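Local coordinates for protein Sso-CP2 metallo-carboxypetidase (PDB 4MMO) that probably acts as a zinc-dependent carboxypeptidase of the M20 family, trimming residues from the C-terminal ends of peptides, at residues A[3-8]-A[415-420]; A[11-16]-A[88-93]; A[98-103]-A[411-416]; A[106-111]-A[399-404]; A[364-369]-A[423-428]. All blocks are in the same frame, centred on the assembly; numbering follows the deposited sequence.

Contact 1 of 5, residues A[3-8]-A[415-420]; sequences EELYTL and IKIDDY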
# COMPACT_ATOMS: atom_id res chain seq x y z
N GLU A 3 9.58 -32.92 -34.08
CA GLU A 3 8.55 -33.13 -33.08
C GLU A 3 8.89 -32.49 -31.73
O GLU A 3 8.00 -32.06 -31.00
CB GLU A 3 8.31 -34.63 -32.89
CG GLU A 3 7.08 -34.96 -32.05
CD GLU A 3 6.90 -36.46 -31.85
OE1 GLU A 3 7.87 -37.21 -32.07
OE2 GLU A 3 5.78 -36.87 -31.47
N GLU A 4 10.18 -32.44 -31.41
CA GLU A 4 10.63 -31.88 -30.13
C GLU A 4 10.24 -30.42 -30.01
O GLU A 4 9.71 -29.98 -28.99
CB GLU A 4 12.15 -32.01 -29.99
CG GLU A 4 12.66 -33.42 -29.71
CD GLU A 4 12.53 -34.35 -30.90
OE1 GLU A 4 12.59 -33.87 -32.05
OE2 GLU A 4 12.37 -35.57 -30.68
N LEU A 5 10.49 -29.66 -31.07
CA LEU A 5 10.21 -28.24 -31.06
C LEU A 5 8.71 -27.99 -31.21
O LEU A 5 8.13 -27.18 -30.49
CB LEU A 5 10.99 -27.53 -32.16
CG LEU A 5 10.78 -26.02 -32.26
CD1 LEU A 5 11.13 -25.34 -30.95
CD2 LEU A 5 11.61 -25.44 -33.39
N TYR A 6 8.09 -28.70 -32.15
CA TYR A 6 6.67 -28.52 -32.43
C TYR A 6 5.82 -28.76 -31.20
O TYR A 6 4.90 -27.99 -30.91
CB TYR A 6 6.22 -29.45 -33.56
CG TYR A 6 4.72 -29.56 -33.70
CD1 TYR A 6 3.99 -28.59 -34.38
CD2 TYR A 6 4.02 -30.62 -33.14
CE1 TYR A 6 2.61 -28.68 -34.50
CE2 TYR A 6 2.65 -30.72 -33.25
CZ TYR A 6 1.95 -29.75 -33.94
OH TYR A 6 0.58 -29.85 -34.06
N THR A 7 6.12 -29.82 -30.46
CA THR A 7 5.33 -30.17 -29.29
C THR A 7 5.51 -29.13 -28.19
O THR A 7 4.56 -28.80 -27.48
CB THR A 7 5.68 -31.57 -28.77
OG1 THR A 7 5.50 -32.52 -29.82
CG2 THR A 7 4.79 -31.95 -27.59
N LEU A 8 6.72 -28.59 -28.06
CA LEU A 8 6.98 -27.56 -27.07
C LEU A 8 6.14 -26.32 -27.37
O LEU A 8 5.52 -25.75 -26.47
CB LEU A 8 8.47 -27.21 -27.02
CG LEU A 8 8.84 -25.97 -26.20
CD1 LEU A 8 8.35 -26.08 -24.77
CD2 LEU A 8 10.34 -25.74 -26.24
N ILE A 415 13.24 -18.64 -24.28
CA ILE A 415 14.40 -19.53 -24.23
C ILE A 415 15.03 -19.69 -25.61
O ILE A 415 14.32 -19.71 -26.63
CB ILE A 415 14.05 -20.93 -23.66
CG1 ILE A 415 12.99 -21.64 -24.52
CG2 ILE A 415 13.54 -20.81 -22.23
CD1 ILE A 415 13.08 -23.13 -24.44
N LYS A 416 16.35 -19.78 -25.66
CA LYS A 416 17.04 -20.08 -26.90
C LYS A 416 16.68 -21.49 -27.33
O LYS A 416 16.72 -22.42 -26.52
CB LYS A 416 18.55 -19.94 -26.73
CG LYS A 416 19.03 -18.52 -26.48
CD LYS A 416 20.53 -18.47 -26.26
CE LYS A 416 20.96 -17.12 -25.70
NZ LYS A 416 22.42 -17.07 -25.39
N ILE A 417 16.33 -21.65 -28.60
CA ILE A 417 15.98 -22.96 -29.13
C ILE A 417 17.14 -23.93 -28.94
O ILE A 417 16.93 -25.11 -28.66
CB ILE A 417 15.56 -22.86 -30.61
CG1 ILE A 417 14.21 -22.14 -30.71
CG2 ILE A 417 15.48 -24.25 -31.26
CD1 ILE A 417 13.65 -21.98 -32.12
N ASP A 418 18.37 -23.44 -29.07
CA ASP A 418 19.55 -24.27 -28.90
C ASP A 418 19.70 -24.74 -27.46
O ASP A 418 20.20 -25.84 -27.20
CB ASP A 418 20.82 -23.52 -29.34
CG ASP A 418 20.88 -23.28 -30.84
OD1 ASP A 418 20.14 -23.96 -31.59
OD2 ASP A 418 21.67 -22.42 -31.27
N ASP A 419 19.26 -23.92 -26.51
CA ASP A 419 19.31 -24.30 -25.10
C ASP A 419 18.27 -25.37 -24.79
O ASP A 419 18.45 -26.18 -23.89
CB ASP A 419 19.10 -23.08 -24.20
CG ASP A 419 20.28 -22.13 -24.22
OD1 ASP A 419 21.35 -22.52 -24.75
OD2 ASP A 419 20.16 -21.01 -23.70
N TYR A 420 17.18 -25.37 -25.55
CA TYR A 420 16.14 -26.38 -25.39
C TYR A 420 16.69 -27.74 -25.81
O TYR A 420 16.45 -28.75 -25.15
CB TYR A 420 14.90 -26.04 -26.22
CG TYR A 420 13.86 -27.14 -26.26
CD1 TYR A 420 13.33 -27.65 -25.08
CD2 TYR A 420 13.41 -27.65 -27.46
CE1 TYR A 420 12.37 -28.65 -25.11
CE2 TYR A 420 12.45 -28.65 -27.50
CZ TYR A 420 11.93 -29.14 -26.32
OH TYR A 420 10.98 -30.14 -26.35
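The N-terminal helix 3-12 of the M20 catalytic domain packs here against the junction where strand 414-416 turns into the last helix, 417-433, and Tyr-420 and Leu-8 carry most of the contact. In Tyr-420 a first torsion of 172° swings the ring away from its own backbone N and over to helix 3-12, and its OH donates to Glu-4 O at 2.9 Å. The donor sits above the carbonyl plane, 46° out of it, so this bond is not aimed at a lone pair. Leu-8 approaches the ring from the opposite direction and sets a methyl squarely on one face: CD2 lies 3.5 Å from the centroid of the Tyr-420 ring, a CH-pi contact almost on the ring normal. The same methyl meets Ile-415 CD1 at 4.2 Å. About one turn earlier in the helix, Leu-5 CD2 touches Ile-417 CD1 at 4.2 Å, a methyl-to-methyl apolar contact. The phenol oxygen is thus tied to a backbone carbonyl of the helix while a methyl covers the ring face. The carboxylate of Glu-4 turns off to His-118 of helix 102-121. Ile-97 of strand 96-98 lies against Leu-5, Leu-8 and Ile-417, and Met-110 and Phe-114 of helix 102-121 pack on Tyr-420.

Contact 2 of 5, residues A[11-16]-A[88-93]; sequences FLKKPS and FSATIE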
# COMPACT_ATOMS: atom_id res chain seq x y z
N PHE A 11 2.62 -26.87 -26.49
CA PHE A 11 2.49 -26.82 -25.03
C PHE A 11 2.45 -25.38 -24.55
O PHE A 11 1.62 -25.00 -23.72
CB PHE A 11 3.70 -27.54 -24.40
CG PHE A 11 3.56 -27.84 -22.92
CD1 PHE A 11 2.33 -27.92 -22.30
CD2 PHE A 11 4.71 -28.07 -22.16
CE1 PHE A 11 2.23 -28.21 -20.95
CE2 PHE A 11 4.61 -28.36 -20.80
CZ PHE A 11 3.37 -28.42 -20.20
N LEU A 12 3.36 -24.57 -25.09
CA LEU A 12 3.52 -23.18 -24.68
C LEU A 12 2.33 -22.30 -25.06
O LEU A 12 2.08 -21.27 -24.43
CB LEU A 12 4.79 -22.60 -25.30
CG LEU A 12 6.13 -23.05 -24.69
CD1 LEU A 12 7.29 -22.55 -25.54
CD2 LEU A 12 6.27 -22.54 -23.27
N LYS A 13 1.59 -22.69 -26.10
CA LYS A 13 0.46 -21.90 -26.56
C LYS A 13 -0.74 -22.04 -25.63
O LYS A 13 -1.67 -21.25 -25.68
CB LYS A 13 0.07 -22.30 -27.98
CG LYS A 13 0.95 -21.70 -29.06
CD LYS A 13 0.64 -22.31 -30.41
CE LYS A 13 1.31 -21.55 -31.54
NZ LYS A 13 1.12 -22.24 -32.85
N LYS A 14 -0.71 -23.07 -24.78
CA LYS A 14 -1.79 -23.29 -23.83
C LYS A 14 -1.54 -22.51 -22.55
O LYS A 14 -0.59 -22.80 -21.83
CB LYS A 14 -1.95 -24.77 -23.52
CG LYS A 14 -2.14 -25.64 -24.74
CD LYS A 14 -2.92 -26.91 -24.41
CE LYS A 14 -3.02 -27.82 -25.61
NZ LYS A 14 -3.56 -27.13 -26.82
N PRO A 15 -2.39 -21.51 -22.26
CA PRO A 15 -2.20 -20.82 -20.98
C PRO A 15 -2.55 -21.73 -19.81
O PRO A 15 -3.31 -22.68 -19.95
CB PRO A 15 -3.15 -19.62 -21.07
CG PRO A 15 -4.17 -20.01 -22.06
CD PRO A 15 -3.49 -20.91 -23.04
N SER A 16 -1.98 -21.43 -18.65
CA SER A 16 -2.14 -22.26 -17.47
C SER A 16 -1.72 -21.45 -16.27
O SER A 16 -0.87 -21.86 -15.48
CB SER A 16 -1.29 -23.53 -17.59
OG SER A 16 0.01 -23.22 -18.05
N PHE A 88 1.32 -15.91 -24.89
CA PHE A 88 1.17 -17.33 -25.21
C PHE A 88 1.20 -17.62 -26.71
O PHE A 88 0.71 -18.64 -27.17
CB PHE A 88 -0.10 -17.87 -24.55
CG PHE A 88 -0.05 -17.82 -23.05
CD1 PHE A 88 0.68 -18.75 -22.34
CD2 PHE A 88 -0.72 -16.82 -22.36
CE1 PHE A 88 0.74 -18.70 -20.96
CE2 PHE A 88 -0.67 -16.76 -20.98
CZ PHE A 88 0.07 -17.70 -20.27
N SER A 89 1.81 -16.72 -27.47
CA SER A 89 1.96 -16.92 -28.90
C SER A 89 3.04 -17.97 -29.21
O SER A 89 2.96 -18.66 -30.22
CB SER A 89 2.31 -15.60 -29.60
OG SER A 89 3.47 -15.01 -29.03
N ALA A 90 4.02 -18.09 -28.32
CA ALA A 90 5.18 -18.96 -28.55
C ALA A 90 5.81 -18.62 -29.89
O ALA A 90 6.13 -19.50 -30.69
CB ALA A 90 4.78 -20.43 -28.50
N THR A 91 5.97 -17.33 -30.13
CA THR A 91 6.54 -16.83 -31.37
C THR A 91 8.01 -17.19 -31.45
O THR A 91 8.75 -17.05 -30.47
CB THR A 91 6.40 -15.30 -31.45
OG1 THR A 91 5.01 -14.96 -31.54
CG2 THR A 91 7.14 -14.74 -32.66
N ILE A 92 8.43 -17.65 -32.63
CA ILE A 92 9.84 -17.92 -32.88
C ILE A 92 10.48 -16.70 -33.55
O ILE A 92 10.00 -16.23 -34.58
CB ILE A 92 10.04 -19.16 -33.77
CG1 ILE A 92 9.45 -20.39 -33.09
CG2 ILE A 92 11.52 -19.38 -34.06
CD1 ILE A 92 9.37 -21.62 -33.98
N GLU A 93 11.55 -16.20 -32.95
CA GLU A 93 12.27 -15.07 -33.50
C GLU A 93 13.67 -15.01 -32.89
O GLU A 93 13.83 -15.17 -31.68
CB GLU A 93 11.51 -13.77 -33.22
CG GLU A 93 12.09 -12.55 -33.92
CD GLU A 93 11.16 -11.36 -33.90
OE1 GLU A 93 10.02 -11.49 -33.41
OE2 GLU A 93 11.57 -10.28 -34.39
O HOH W 1 -1.79 -19.33 -28.14
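Phe-88 sets its ring face against Pro-15, where the loop that follows the N-terminal helix 3-12 meets the lead-in to strand 91-93, the outer strand of a small three-stranded antiparallel sheet in the M20 catalytic domain. This is the tight part. Pro-15 CB stands over the middle of one ring face, 3.7 Å from the centroid of the Phe-88 ring and 8° off its normal, a CH-pi contact. Leu-12 O lies in the ring plane at the edge, 3.6 Å from Phe-88 CD1. A chi1 of -63° turns the Phe-88 ring to present that face to the proline. Further along, the methyl of Ala-90 meets Leu-12 CB at 3.9 Å, and Ile-97 of strand 96-98 touches both side chains. Ala-90 and Thr-91 both face Tyr-98, a G1 beta bulge that begins the strand. The other side is looser and wetter. Lys-13, exposed, runs its extended chain past the backbone, with CE 3.6 Å from Ser-89 O. No direct hydrogen bond joins the two segments; a water donates to Lys-13 O and to Phe-88 O, bridging them. Even at this edge the backbones come close: Lys-13 CA lies 3.3 Å from Phe-88 O in a CA-H...O contact.

Contact 3 of 5, residues A[98-103]-A[411-416]; sequences YARGAS and PNENIK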
# COMPACT_ATOMS: atom_id res chain seq x y z
N TYR A 98 9.33 -17.16 -27.68
CA TYR A 98 8.83 -16.14 -26.76
C TYR A 98 7.46 -16.51 -26.21
O TYR A 98 6.45 -16.43 -26.91
CB TYR A 98 8.77 -14.78 -27.45
CG TYR A 98 10.13 -14.16 -27.67
CD1 TYR A 98 10.88 -14.47 -28.79
CD2 TYR A 98 10.67 -13.29 -26.74
CE1 TYR A 98 12.13 -13.91 -28.99
CE2 TYR A 98 11.92 -12.73 -26.92
CZ TYR A 98 12.65 -13.04 -28.05
OH TYR A 98 13.89 -12.49 -28.24
N ALA A 99 7.44 -16.92 -24.94
CA ALA A 99 6.19 -17.25 -24.27
C ALA A 99 6.37 -17.29 -22.76
O ALA A 99 7.45 -17.62 -22.27
CB ALA A 99 5.67 -18.59 -24.77
N ARG A 100 5.33 -16.92 -22.03
CA ARG A 100 5.29 -17.18 -20.60
C ARG A 100 5.37 -18.69 -20.40
O ARG A 100 4.62 -19.44 -21.04
CB ARG A 100 4.00 -16.62 -19.98
CG ARG A 100 3.65 -17.16 -18.59
CD ARG A 100 4.70 -16.81 -17.52
NE ARG A 100 4.56 -15.45 -17.01
CZ ARG A 100 5.40 -14.45 -17.24
NH1 ARG A 100 6.50 -14.61 -17.97
NH2 ARG A 100 5.15 -13.26 -16.70
N GLY A 101 6.28 -19.12 -19.54
CA GLY A 101 6.46 -20.54 -19.25
C GLY A 101 7.57 -21.22 -20.04
O GLY A 101 7.78 -22.42 -19.90
N ALA A 102 8.27 -20.46 -20.87
CA ALA A 102 9.31 -21.03 -21.72
C ALA A 102 10.47 -21.56 -20.86
O ALA A 102 10.96 -22.66 -21.08
CB ALA A 102 9.79 -20.00 -22.71
N SER A 103 10.88 -20.75 -19.89
CA SER A 103 11.94 -21.10 -18.96
C SER A 103 11.38 -21.79 -17.72
O SER A 103 11.86 -22.86 -17.33
CB SER A 103 12.69 -19.83 -18.56
OG SER A 103 13.69 -20.12 -17.59
N PRO A 411 8.02 -9.85 -18.18
CA PRO A 411 7.46 -9.89 -19.54
C PRO A 411 8.49 -10.31 -20.59
O PRO A 411 9.69 -10.14 -20.39
CB PRO A 411 7.00 -8.45 -19.77
CG PRO A 411 7.87 -7.63 -18.89
CD PRO A 411 8.12 -8.47 -17.67
N ASN A 412 7.99 -10.84 -21.70
CA ASN A 412 8.84 -11.30 -22.80
C ASN A 412 9.76 -12.43 -22.36
O ASN A 412 10.94 -12.44 -22.69
CB ASN A 412 9.64 -10.15 -23.39
CG ASN A 412 8.75 -9.00 -23.85
OD1 ASN A 412 7.79 -9.21 -24.59
ND2 ASN A 412 9.06 -7.79 -23.40
N GLU A 413 9.21 -13.38 -21.61
CA GLU A 413 9.95 -14.57 -21.25
C GLU A 413 10.28 -15.37 -22.51
O GLU A 413 9.45 -15.49 -23.40
CB GLU A 413 9.14 -15.44 -20.29
CG GLU A 413 9.81 -16.77 -19.95
CD GLU A 413 8.98 -17.62 -19.01
OE1 GLU A 413 8.01 -17.08 -18.43
OE2 GLU A 413 9.29 -18.82 -18.86
N ASN A 414 11.49 -15.92 -22.56
CA ASN A 414 11.93 -16.68 -23.72
C ASN A 414 13.07 -17.65 -23.42
O ASN A 414 13.77 -17.49 -22.42
CB ASN A 414 12.38 -15.72 -24.82
CG ASN A 414 13.69 -15.03 -24.48
OD1 ASN A 414 14.76 -15.54 -24.79
ND2 ASN A 414 13.60 -13.88 -23.83
N ILE A 415 13.24 -18.64 -24.28
CA ILE A 415 14.40 -19.53 -24.23
C ILE A 415 15.03 -19.69 -25.61
O ILE A 415 14.32 -19.71 -26.63
CB ILE A 415 14.05 -20.93 -23.66
CG1 ILE A 415 12.99 -21.64 -24.52
CG2 ILE A 415 13.54 -20.81 -22.23
CD1 ILE A 415 13.08 -23.13 -24.44
N LYS A 416 16.35 -19.78 -25.66
CA LYS A 416 17.04 -20.08 -26.90
C LYS A 416 16.68 -21.49 -27.33
O LYS A 416 16.72 -22.42 -26.52
CB LYS A 416 18.55 -19.94 -26.73
CG LYS A 416 19.03 -18.52 -26.48
CD LYS A 416 20.53 -18.47 -26.26
CE LYS A 416 20.96 -17.12 -25.70
NZ LYS A 416 22.42 -17.07 -25.39
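Tyr-98 and Asn-414 form an antiparallel, non-hydrogen-bonded pair between strands 96-98 and 414-416, their CA atoms 4.4 Å apart, after which a type II turn from Ala-99 to Ala-102 leads into helix 102-121. The turn wraps round the carboxylate of Glu-413, beside the zinc site of the M20 fold. With chi1 at 175° and the rest of the chain extended, Glu-413 drives its acid into the turn. OE1 accepts twice: from Gly-101 N at 2.9 Å, coming from above the carboxylate plane, and, on the anti lone pair of OE1, from Arg-100 NH1 at 2.9 Å, in a salt bridge whose flat groups are nearly coplanar. OE2 offers its own anti lone pair to Ser-103 N at 2.7 Å, and also accepts from the backbone N of the zinc ligand Asp-104. The buried carboxylate is thus held in place by backbone N-H groups and one guanidinium, an environment that would probably favour its ionised form. Arg-100 is fixed in turn by carbonyls of Gln-75, Pro-76 and Ala-410. On the sheet face of Tyr-98, Asn-414 lies alongside the phenol ring with CB over its rim, and its ND2 gives a nearly straight bond to Asn-412 O at 3.2 Å.

Contact 4 of 5, residues A[106-111]-A[399-404]; sequences KGTLMA and IGAGGY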
# COMPACT_ATOMS: atom_id res chain seq x y z
N LYS A 106 7.93 -25.01 -18.52
CA LYS A 106 7.46 -25.92 -19.57
C LYS A 106 8.56 -26.44 -20.49
O LYS A 106 8.53 -27.61 -20.89
CB LYS A 106 6.38 -25.25 -20.42
CG LYS A 106 5.09 -24.96 -19.66
CD LYS A 106 4.03 -24.43 -20.60
CE LYS A 106 2.71 -24.18 -19.88
NZ LYS A 106 1.70 -23.56 -20.78
N GLY A 107 9.50 -25.58 -20.86
CA GLY A 107 10.60 -25.98 -21.72
C GLY A 107 11.41 -27.09 -21.08
O GLY A 107 11.69 -28.12 -21.71
N THR A 108 11.77 -26.90 -19.82
CA THR A 108 12.53 -27.90 -19.07
C THR A 108 11.70 -29.17 -18.88
O THR A 108 12.23 -30.28 -18.93
CB THR A 108 12.96 -27.36 -17.70
OG1 THR A 108 13.72 -26.16 -17.88
CG2 THR A 108 13.82 -28.38 -16.95
N LEU A 109 10.40 -28.99 -18.68
CA LEU A 109 9.51 -30.13 -18.46
C LEU A 109 9.47 -31.00 -19.71
O LEU A 109 9.50 -32.23 -19.62
CB LEU A 109 8.10 -29.64 -18.10
CG LEU A 109 7.02 -30.67 -17.73
CD1 LEU A 109 5.89 -29.96 -16.98
CD2 LEU A 109 6.42 -31.40 -18.93
N MET A 110 9.40 -30.35 -20.86
CA MET A 110 9.20 -31.04 -22.13
C MET A 110 10.51 -31.66 -22.62
O MET A 110 10.52 -32.74 -23.22
CB MET A 110 8.65 -30.08 -23.18
CG MET A 110 8.25 -30.73 -24.49
SD MET A 110 6.90 -31.90 -24.32
CE MET A 110 5.55 -30.82 -23.83
N ALA A 111 11.62 -30.96 -22.38
CA ALA A 111 12.94 -31.47 -22.72
C ALA A 111 13.15 -32.83 -22.07
O ALA A 111 13.51 -33.80 -22.73
CB ALA A 111 14.02 -30.49 -22.29
N ILE A 399 19.25 -29.29 -14.68
CA ILE A 399 18.68 -29.36 -16.03
C ILE A 399 17.75 -28.17 -16.22
O ILE A 399 16.85 -27.94 -15.42
CB ILE A 399 17.92 -30.67 -16.33
CG1 ILE A 399 18.81 -31.89 -16.04
CG2 ILE A 399 17.48 -30.69 -17.79
CD1 ILE A 399 18.08 -33.21 -16.07
N GLY A 400 17.98 -27.41 -17.29
CA GLY A 400 17.18 -26.23 -17.56
C GLY A 400 17.22 -25.81 -19.01
O GLY A 400 18.30 -25.68 -19.61
N ALA A 401 16.04 -25.60 -19.59
CA ALA A 401 15.93 -25.14 -20.96
C ALA A 401 16.22 -23.65 -21.04
O ALA A 401 16.54 -23.12 -22.11
CB ALA A 401 14.54 -25.43 -21.49
N GLY A 402 16.11 -22.97 -19.90
CA GLY A 402 16.26 -21.53 -19.86
C GLY A 402 17.63 -21.06 -19.44
O GLY A 402 18.57 -21.85 -19.33
N GLY A 403 17.74 -19.75 -19.19
CA GLY A 403 19.00 -19.14 -18.81
C GLY A 403 18.79 -17.81 -18.12
O GLY A 403 17.69 -17.49 -17.67
N TYR A 404 19.86 -17.02 -18.05
CA TYR A 404 19.83 -15.71 -17.42
C TYR A 404 19.07 -14.71 -18.28
O TYR A 404 18.47 -13.77 -17.77
CB TYR A 404 21.27 -15.22 -17.21
CG TYR A 404 21.40 -13.99 -16.34
CD1 TYR A 404 21.01 -14.01 -15.01
CD2 TYR A 404 21.93 -12.81 -16.85
CE1 TYR A 404 21.14 -12.89 -14.21
CE2 TYR A 404 22.06 -11.68 -16.06
CZ TYR A 404 21.66 -11.72 -14.74
OH TYR A 404 21.79 -10.61 -13.95
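Thr-108 and Ala-401 make the central touch. The hydroxyl of Thr-108 accepts from Ala-401 N: OG1 is 2.9 Å from that nitrogen and the N-H points at it almost straight, at 174°. Gly-400 CA rests against the same oxygen at 3.5 Å. The other branch of the threonine, CG2, lies 3.4 Å from Ile-399 O, so the two arms of one side chain meet successive parts of the loop. The torsion divides them: with chi1 -56°, OG1 stands beside the backbone N and CG2 beside the carbonyl carbon. Ala-401 answers from the loop side by pressing its methyl on the helix backbone, CB 3.6 Å from Gly-107 C and equally close to Thr-108 N. Gly-107, with no side chain, lets that methyl come down onto the helix backbone.

Helix 102-121 begins just before the zinc ligand Asp-104, and the loop that follows strand 395-396 of the central mixed sheet of the M20 catalytic domain passes along its flank; the side chain of Thr-108 is about 8 Å from the zinc ion. Farther out, backbone bonds tie the loop to its surroundings: Ile-399 is hydrogen-bonded through its backbone to Ala-165, and Gly-402 to Leu-167, just beyond the zinc ligand Glu-163, and Gly-403 N is bonded to Ser-406 OG. On the helix, Ala-111 packs on Tyr-420 and Ile-424 of the C-terminal helix, and Ile-399 touches Thr-427 of that same helix. Lys-106, its CB directed away from the loop, reaches back to Phe-11, with NZ bonded to its carbonyl and a cation-pi contact to its ring.

Contact 5 of 5, residues A[364-369]-A[423-428]; sequences KKVYGT and AIKHTE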
# COMPACT_ATOMS: atom_id res chain seq x y z
N LYS A 364 28.65 -31.26 -17.54
CA LYS A 364 30.00 -30.97 -17.98
C LYS A 364 30.23 -31.47 -19.41
O LYS A 364 30.78 -30.76 -20.25
CB LYS A 364 30.96 -31.65 -17.02
CG LYS A 364 32.38 -31.16 -17.07
CD LYS A 364 33.17 -31.76 -15.92
CE LYS A 364 34.61 -31.30 -15.92
NZ LYS A 364 34.70 -29.83 -15.73
N LYS A 365 29.77 -32.68 -19.69
CA LYS A 365 29.88 -33.26 -21.02
C LYS A 365 29.08 -32.50 -22.08
O LYS A 365 29.57 -32.24 -23.18
CB LYS A 365 29.42 -34.72 -20.98
CG LYS A 365 29.61 -35.47 -22.29
CD LYS A 365 29.22 -36.93 -22.14
CE LYS A 365 29.57 -37.73 -23.38
NZ LYS A 365 28.98 -37.15 -24.62
N VAL A 366 27.85 -32.13 -21.74
CA VAL A 366 26.94 -31.51 -22.72
C VAL A 366 27.29 -30.06 -23.00
O VAL A 366 27.27 -29.63 -24.15
CB VAL A 366 25.48 -31.63 -22.25
CG1 VAL A 366 24.55 -30.75 -23.08
CG2 VAL A 366 25.03 -33.08 -22.33
N TYR A 367 27.61 -29.30 -21.95
CA TYR A 367 27.83 -27.86 -22.09
C TYR A 367 29.30 -27.51 -22.24
O TYR A 367 29.64 -26.43 -22.72
CB TYR A 367 27.21 -27.12 -20.90
CG TYR A 367 25.71 -27.21 -20.87
CD1 TYR A 367 24.93 -26.35 -21.63
CD2 TYR A 367 25.06 -28.16 -20.08
CE1 TYR A 367 23.55 -26.43 -21.62
CE2 TYR A 367 23.68 -28.24 -20.06
CZ TYR A 367 22.93 -27.38 -20.83
OH TYR A 367 21.55 -27.46 -20.81
N GLY A 368 30.18 -28.42 -21.82
CA GLY A 368 31.60 -28.25 -22.03
C GLY A 368 32.23 -27.18 -21.16
O GLY A 368 33.32 -26.70 -21.45
N THR A 369 31.54 -26.81 -20.08
CA THR A 369 32.10 -25.89 -19.10
C THR A 369 31.90 -26.45 -17.69
O THR A 369 31.32 -27.52 -17.53
CB THR A 369 31.46 -24.49 -19.20
OG1 THR A 369 32.06 -23.62 -18.23
CG2 THR A 369 29.96 -24.56 -18.96
N ALA A 423 19.17 -29.08 -23.36
CA ALA A 423 18.51 -29.54 -22.15
C ALA A 423 18.06 -30.99 -22.30
O ALA A 423 18.24 -31.80 -21.39
CB ALA A 423 17.33 -28.64 -21.80
N ILE A 424 17.46 -31.30 -23.45
CA ILE A 424 17.10 -32.67 -23.78
C ILE A 424 18.35 -33.54 -23.68
O ILE A 424 18.34 -34.63 -23.10
CB ILE A 424 16.53 -32.78 -25.21
CG1 ILE A 424 15.21 -32.02 -25.32
CG2 ILE A 424 16.32 -34.24 -25.62
CD1 ILE A 424 14.71 -31.82 -26.74
N LYS A 425 19.44 -33.02 -24.24
CA LYS A 425 20.72 -33.72 -24.30
C LYS A 425 21.29 -33.95 -22.90
O LYS A 425 21.74 -35.05 -22.58
CB LYS A 425 21.66 -32.87 -25.15
CG LYS A 425 22.95 -33.50 -25.56
CD LYS A 425 23.61 -32.58 -26.57
CE LYS A 425 25.03 -32.98 -26.91
NZ LYS A 425 25.62 -31.97 -27.84
N HIS A 426 21.26 -32.91 -22.08
CA HIS A 426 21.68 -33.00 -20.68
C HIS A 426 20.91 -34.08 -19.94
O HIS A 426 21.48 -34.83 -19.14
CB HIS A 426 21.50 -31.65 -19.99
CG HIS A 426 22.04 -31.60 -18.60
ND1 HIS A 426 21.90 -30.49 -17.78
CD2 HIS A 426 22.74 -32.51 -17.86
CE1 HIS A 426 22.48 -30.72 -16.62
NE2 HIS A 426 22.99 -31.94 -16.64
N THR A 427 19.61 -34.17 -20.21
CA THR A 427 18.77 -35.14 -19.51
C THR A 427 19.13 -36.56 -19.93
O THR A 427 19.18 -37.46 -19.10
CB THR A 427 17.27 -34.91 -19.79
OG1 THR A 427 16.91 -33.56 -19.46
CG2 THR A 427 16.42 -35.89 -18.99
N GLU A 428 19.34 -36.74 -21.23
CA GLU A 428 19.72 -38.03 -21.79
C GLU A 428 21.00 -38.54 -21.13
O GLU A 428 21.03 -39.65 -20.61
CB GLU A 428 19.91 -37.93 -23.30
CG GLU A 428 18.61 -37.99 -24.09
CD GLU A 428 18.77 -37.63 -25.56
OE1 GLU A 428 19.81 -37.05 -25.93
OE2 GLU A 428 17.85 -37.93 -26.34
O HOH W 2 20.68 -27.96 -18.42
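Tyr-367 reaches from the end of helix 354-367 to the start of segment 423-428, where its OH comes 3.8 Å from Ala-423 N. Ala-423 O takes two bonds from Thr-427, one turn later, through N and OG1, which come from opposite sides of the carbonyl plane. Next along the contact, the extended chain of Lys-425 slides past Val-366 in the opposite direction, and its CG lies 3.9 Å from Val-366 CG2. The valine's CG2 also rests on the backbone of His-426, 3.7 Å from its CA. His-426 then meets Tyr-367 as an offset edge-to-face aromatic pair: the edge of the tyrosine points to the face of the imidazole, centroids 5.7 Å apart and planes at 87°, and Tyr-367 CE2 is 3.7 Å from His-426 ND1. A water in the imidazole plane bridges the two polar ends, donating to Tyr-367 OH at 2.6 Å and lying 2.9 Å from His-426 ND1. The other ring nitrogen makes a weak bond to Met-359 O. Glu-428 OE2 is hydrogen-bonded to His-118 ND1 of helix 102-121. The arrangement is helix-against-helix packing within the catalytic domain, joining helix 354-367 to the C-terminal helix 417-433, away from the zinc site.

Overall arrangement
Contacts 1 to 4 form one continuous patch on the same side of the chain, with centres 8 to 14 Å apart. Contacts 1 and 3 share Ile-415 and Lys-416. Contact 2 meets contact 3 through the small sheet, where Thr-91 O lies 2.9 Å from Tyr-98 N. Helix 102-121 carries both contacts 3 and 4, and the aromatic ring of contact 1 packs on contact 4, Tyr-420 CE1 being 3.5 Å from Gly-107 O. Contact 5 lies at one end; it touches contact 4 at Ile-399 CG2 and Thr-427 OG1 (3.4 Å) and contact 1 where Glu-4 CG is 3.9 Å from Ile-424 CD1, but not contacts 2 or 3. Nearest the zinc ion are contacts 3 and 4, with side chains about 8 Å from it.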